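BamaA.19900.a (Balamuthia mandrillaris, PDB 6VZZ) probably phosphorylates glucose with ATP, as expected of a glucokinase of the actin-like ATPase clan, and binds beta-D-glucopyranose. Local coordinates at residues E17-W25 / L52-Q63. Residues are numbered along the deposited sequence; the frame is centred on the assembly and turned at random.
Sequences EVTQTLKQW and LARAEDHDTFLQ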
loop_
_atom_site.group_PDB
_atom_site.type_symbol
_atom_site.label_atom_id
_atom_site.label_comp_id
_atom_site.label_asym_id
_atom_site.label_seq_id
_atom_site.Cartn_x
_atom_site.Cartn_y
_atom_site.Cartn_z
ATOM N N GLU A 17 -39.099 -14.193 -13.034
ATOM C CA GLU A 17 -37.986 -15.133 -13.153
ATOM C C GLU A 17 -37.508 -15.597 -11.783
ATOM O O GLU A 17 -37.235 -16.786 -11.581
ATOM C CB GLU A 17 -36.837 -14.495 -13.932
ATOM N N VAL A 18 -37.417 -14.672 -10.826
ATOM C CA VAL A 18 -37.011 -15.027 -9.467
ATOM C C VAL A 18 -38.074 -15.889 -8.798
ATOM O O VAL A 18 -37.770 -16.911 -8.171
ATOM C CB VAL A 18 -36.728 -13.750 -8.656
ATOM C CG1 VAL A 18 -36.565 -14.070 -7.178
ATOM C CG2 VAL A 18 -35.500 -13.055 -9.203
ATOM N N THR A 19 -39.337 -15.483 -8.913
ATOM C CA THR A 19 -40.422 -16.269 -8.335
ATOM C C THR A 19 -40.421 -17.697 -8.870
ATOM O O THR A 19 -40.467 -18.659 -8.094
ATOM C CB THR A 19 -41.761 -15.587 -8.607
ATOM O OG1 THR A 19 -41.942 -14.518 -7.672
ATOM C CG2 THR A 19 -42.897 -16.569 -8.471
ATOM N N GLN A 20 -40.354 -17.861 -10.197
ATOM C CA GLN A 20 -40.350 -19.212 -10.756
ATOM C C GLN A 20 -39.129 -19.998 -10.291
ATOM O O GLN A 20 -39.232 -21.194 -9.990
ATOM C CB GLN A 20 -40.422 -19.160 -12.286
ATOM N N THR A 21 -37.973 -19.337 -10.176
ATOM C CA THR A 21 -36.746 -20.039 -9.798
ATOM C C THR A 21 -36.811 -20.551 -8.362
ATOM O O THR A 21 -36.439 -21.699 -8.083
ATOM C CB THR A 21 -35.532 -19.128 -9.984
ATOM O OG1 THR A 21 -35.389 -18.805 -11.371
ATOM C CG2 THR A 21 -34.267 -19.822 -9.511
ATOM N N LEU A 22 -37.270 -19.712 -7.430
ATOM C CA LEU A 22 -37.328 -20.141 -6.036
ATOM C C LEU A 22 -38.328 -21.274 -5.836
ATOM O O LEU A 22 -38.163 -22.086 -4.920
ATOM C CB LEU A 22 -37.666 -18.955 -5.137
ATOM C CG LEU A 22 -36.624 -17.839 -5.232
ATOM C CD1 LEU A 22 -37.080 -16.606 -4.483
ATOM C CD2 LEU A 22 -35.276 -18.329 -4.716
ATOM N N LYS A 23 -39.367 -21.353 -6.674
ATOM C CA LYS A 23 -40.266 -22.502 -6.600
ATOM C C LYS A 23 -39.532 -23.782 -6.969
ATOM O O LYS A 23 -39.735 -24.824 -6.338
ATOM C CB LYS A 23 -41.483 -22.308 -7.506
ATOM C CG LYS A 23 -42.382 -21.137 -7.132
ATOM C CD LYS A 23 -43.698 -21.163 -7.910
ATOM C CE LYS A 23 -44.413 -19.820 -7.817
ATOM N NZ LYS A 23 -45.868 -19.961 -8.070
ATOM N N GLN A 24 -38.662 -23.721 -7.980
ATOM C CA GLN A 24 -37.882 -24.899 -8.342
ATOM C C GLN A 24 -36.915 -25.286 -7.226
ATOM O O GLN A 24 -36.694 -26.473 -6.973
ATOM C CB GLN A 24 -37.127 -24.651 -9.653
ATOM C CG GLN A 24 -38.013 -24.564 -10.907
ATOM C CD GLN A 24 -37.235 -24.186 -12.172
ATOM O OE1 GLN A 24 -36.439 -23.238 -12.179
ATOM N NE2 GLN A 24 -37.470 -24.930 -13.249
ATOM N N TRP A 25 -36.347 -24.296 -6.533
ATOM C CA TRP A 25 -35.339 -24.577 -5.513
ATOM C C TRP A 25 -35.921 -25.336 -4.330
ATOM O O TRP A 25 -35.295 -26.273 -3.817
ATOM C CB TRP A 25 -34.713 -23.275 -5.020
ATOM C CG TRP A 25 -33.638 -22.737 -5.898
ATOM C CD1 TRP A 25 -33.341 -23.129 -7.171
ATOM C CD2 TRP A 25 -32.701 -21.711 -5.562
ATOM N NE1 TRP A 25 -32.277 -22.405 -7.652
ATOM C CE2 TRP A 25 -31.865 -21.525 -6.688
ATOM C CE3 TRP A 25 -32.487 -20.926 -4.422
ATOM C CZ2 TRP A 25 -30.834 -20.586 -6.708
ATOM C CZ3 TRP A 25 -31.463 -19.996 -4.441
ATOM C CH2 TRP A 25 -30.647 -19.834 -5.579
ATOM N N LEU A 52 -28.825 -14.770 -4.123
ATOM C CA LEU A 52 -28.810 -16.065 -3.471
ATOM C C LEU A 52 -28.088 -17.072 -4.354
ATOM O O LEU A 52 -28.099 -16.965 -5.586
ATOM C CB LEU A 52 -30.222 -16.570 -3.191
ATOM C CG LEU A 52 -31.218 -15.591 -2.587
ATOM C CD1 LEU A 52 -32.585 -16.254 -2.517
ATOM C CD2 LEU A 52 -30.768 -15.107 -1.211
ATOM N N ALA A 53 -27.458 -18.050 -3.712
ATOM C CA ALA A 53 -26.875 -19.175 -4.426
ATOM C C ALA A 53 -26.974 -20.411 -3.543
ATOM O O ALA A 53 -26.760 -20.333 -2.329
ATOM C CB ALA A 53 -25.419 -18.910 -4.824
ATOM N N ARG A 54 -27.326 -21.539 -4.151
ATOM C CA ARG A 54 -27.388 -22.782 -3.404
ATOM C C ARG A 54 -25.982 -23.331 -3.193
ATOM O O ARG A 54 -25.008 -22.863 -3.782
ATOM C CB ARG A 54 -28.263 -23.807 -4.129
ATOM C CG ARG A 54 -29.720 -23.403 -4.270
ATOM C CD ARG A 54 -30.446 -24.325 -5.223
ATOM N NE ARG A 54 -29.884 -24.240 -6.563
ATOM C CZ ARG A 54 -30.208 -25.048 -7.568
ATOM N NH1 ARG A 54 -31.098 -26.013 -7.382
ATOM N NH2 ARG A 54 -29.630 -24.891 -8.758
ATOM N N ALA A 55 -25.890 -24.352 -2.341
ATOM C CA ALA A 55 -24.599 -24.967 -2.047
ATOM C C ALA A 55 -23.901 -25.461 -3.310
ATOM O O ALA A 55 -22.673 -25.377 -3.417
ATOM C CB ALA A 55 -24.790 -26.121 -1.063
ATOM N N GLU A 56 -24.662 -25.970 -4.280
ATOM C CA GLU A 56 -24.081 -26.569 -5.479
ATOM C C GLU A 56 -23.905 -25.589 -6.637
ATOM O O GLU A 56 -23.203 -25.916 -7.598
ATOM C CB GLU A 56 -24.930 -27.756 -5.952
ATOM C CG GLU A 56 -26.308 -27.380 -6.464
ATOM C CD GLU A 56 -27.380 -27.445 -5.386
ATOM O OE1 GLU A 56 -27.089 -27.101 -4.212
ATOM O OE2 GLU A 56 -28.518 -27.848 -5.718
ATOM N N ASP A 57 -24.529 -24.416 -6.582
ATOM C CA ASP A 57 -24.287 -23.361 -7.564
ATOM C C ASP A 57 -22.914 -22.765 -7.290
ATOM O O ASP A 57 -22.754 -21.924 -6.404
ATOM C CB ASP A 57 -25.360 -22.281 -7.476
ATOM C CG ASP A 57 -26.753 -22.813 -7.694
ATOM O OD1 ASP A 57 -26.913 -23.830 -8.412
ATOM O OD2 ASP A 57 -27.692 -22.200 -7.142
ATOM N N HIS A 58 -21.908 -23.177 -8.049
ATOM C CA HIS A 58 -20.551 -22.767 -7.714
ATOM C C HIS A 58 -20.072 -21.536 -8.468
ATOM O O HIS A 58 -19.221 -20.806 -7.951
ATOM C CB HIS A 58 -19.579 -23.928 -7.946
ATOM C CG HIS A 58 -19.501 -24.874 -6.789
ATOM N ND1 HIS A 58 -19.534 -26.243 -6.939
ATOM C CD2 HIS A 58 -19.400 -24.642 -5.458
ATOM C CE1 HIS A 58 -19.455 -26.815 -5.750
ATOM N NE2 HIS A 58 -19.371 -25.866 -4.835
ATOM N N ASP A 59 -20.596 -21.279 -9.664
ATOM C CA ASP A 59 -20.174 -20.131 -10.455
ATOM C C ASP A 59 -21.350 -19.271 -10.899
ATOM O O ASP A 59 -21.176 -18.397 -11.756
ATOM C CB ASP A 59 -19.368 -20.593 -11.673
ATOM C CG ASP A 59 -20.013 -21.762 -12.381
ATOM O OD1 ASP A 59 -21.144 -22.131 -11.990
ATOM O OD2 ASP A 59 -19.391 -22.318 -13.313
ATOM N N THR A 60 -22.536 -19.486 -10.336
ATOM C CA THR A 60 -23.732 -18.783 -10.761
ATOM C C THR A 60 -24.494 -18.339 -9.520
ATOM O O THR A 60 -24.217 -18.789 -8.405
ATOM C CB THR A 60 -24.583 -19.678 -11.677
ATOM O OG1 THR A 60 -25.438 -18.872 -12.497
ATOM C CG2 THR A 60 -25.423 -20.650 -10.855
ATOM N N PHE A 61 -25.441 -17.424 -9.705
ATOM C CA PHE A 61 -26.306 -17.027 -8.600
ATOM C C PHE A 61 -27.563 -16.370 -9.153
ATOM O O PHE A 61 -27.674 -16.084 -10.345
ATOM C CB PHE A 61 -25.590 -16.092 -7.617
ATOM C CG PHE A 61 -25.050 -14.840 -8.245
ATOM C CD1 PHE A 61 -25.889 -13.793 -8.585
ATOM C CD2 PHE A 61 -23.697 -14.706 -8.485
ATOM C CE1 PHE A 61 -25.390 -12.640 -9.179
ATOM C CE2 PHE A 61 -23.186 -13.550 -9.068
ATOM C CZ PHE A 61 -24.033 -12.518 -9.419
ATOM N N LEU A 62 -28.502 -16.111 -8.250
ATOM C CA LEU A 62 -29.797 -15.528 -8.573
ATOM C C LEU A 62 -29.885 -14.149 -7.926
ATOM O O LEU A 62 -29.925 -14.039 -6.694
ATOM C CB LEU A 62 -30.917 -16.440 -8.076
ATOM C CG LEU A 62 -32.331 -15.891 -8.224
ATOM C CD1 LEU A 62 -32.739 -15.909 -9.691
ATOM C CD2 LEU A 62 -33.305 -16.670 -7.353
ATOM N N GLN A 63 -29.912 -13.096 -8.739
ATOM C CA GLN A 63 -30.107 -11.761 -8.189
ATOM C C GLN A 63 -31.590 -11.567 -7.915
ATOM O O GLN A 63 -32.406 -11.673 -8.831
ATOM C CB GLN A 63 -29.591 -10.677 -9.134
ATOM C CG GLN A 63 -29.850 -9.253 -8.584
ATOM C CD GLN A 63 -28.944 -8.194 -9.191
ATOM O OE1 GLN A 63 -27.730 -8.223 -8.995
ATOM N NE2 GLN A 63 -29.532 -7.251 -9.937
#
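Val18 meets Leu62 where the N-terminal helix packs on the 47-54/62-68 hairpin at the edge of the five-stranded sheet, Val18 CG2 4.0 Å from Leu62 CD1. The sheet's 3-2-1-4-5 order, second strand antiparallel to the rest, is that of the actin-like ATPase fold. One turn on, Thr21 and Leu62 reach toward each other tip to tip, CG2 to CD2. Thr21 CG2 is aimed there by lying anti to the backbone N, while OG1 donates a hydrogen bond to Glu17 O (2.7 Å), which also accepts Thr21 N. Leu22 slants across Leu62, CD2 to CD2 at 3.7 Å, and crosses Leu52 at about a right angle; Leu89 and Leu90 of helix 72-90 also pack on Leu22. The Trp25 indole is held between Thr21 CG2, near the rim of one face, and Arg54 on the other, where CD sits over the five-membered ring, 3.4 Å from its centroid. A bend at chi3 (-63°) lays the guanidinium flat on the indole, planes 8° apart, in a cation-pi stack. Asp57 grips Arg54 side-on, OD2 taking NE in a nearly straight bond (3.0 Å, 174°) and OD1 taking NH2; OD2 also accepts Arg54 N. The grip fixes the guanidinium's rotation, and Glu56 adds charge over its far face. Helix and sheet join through aliphatic packing and a cation-pi stack whose positive charge is probably balanced largely by Asp57.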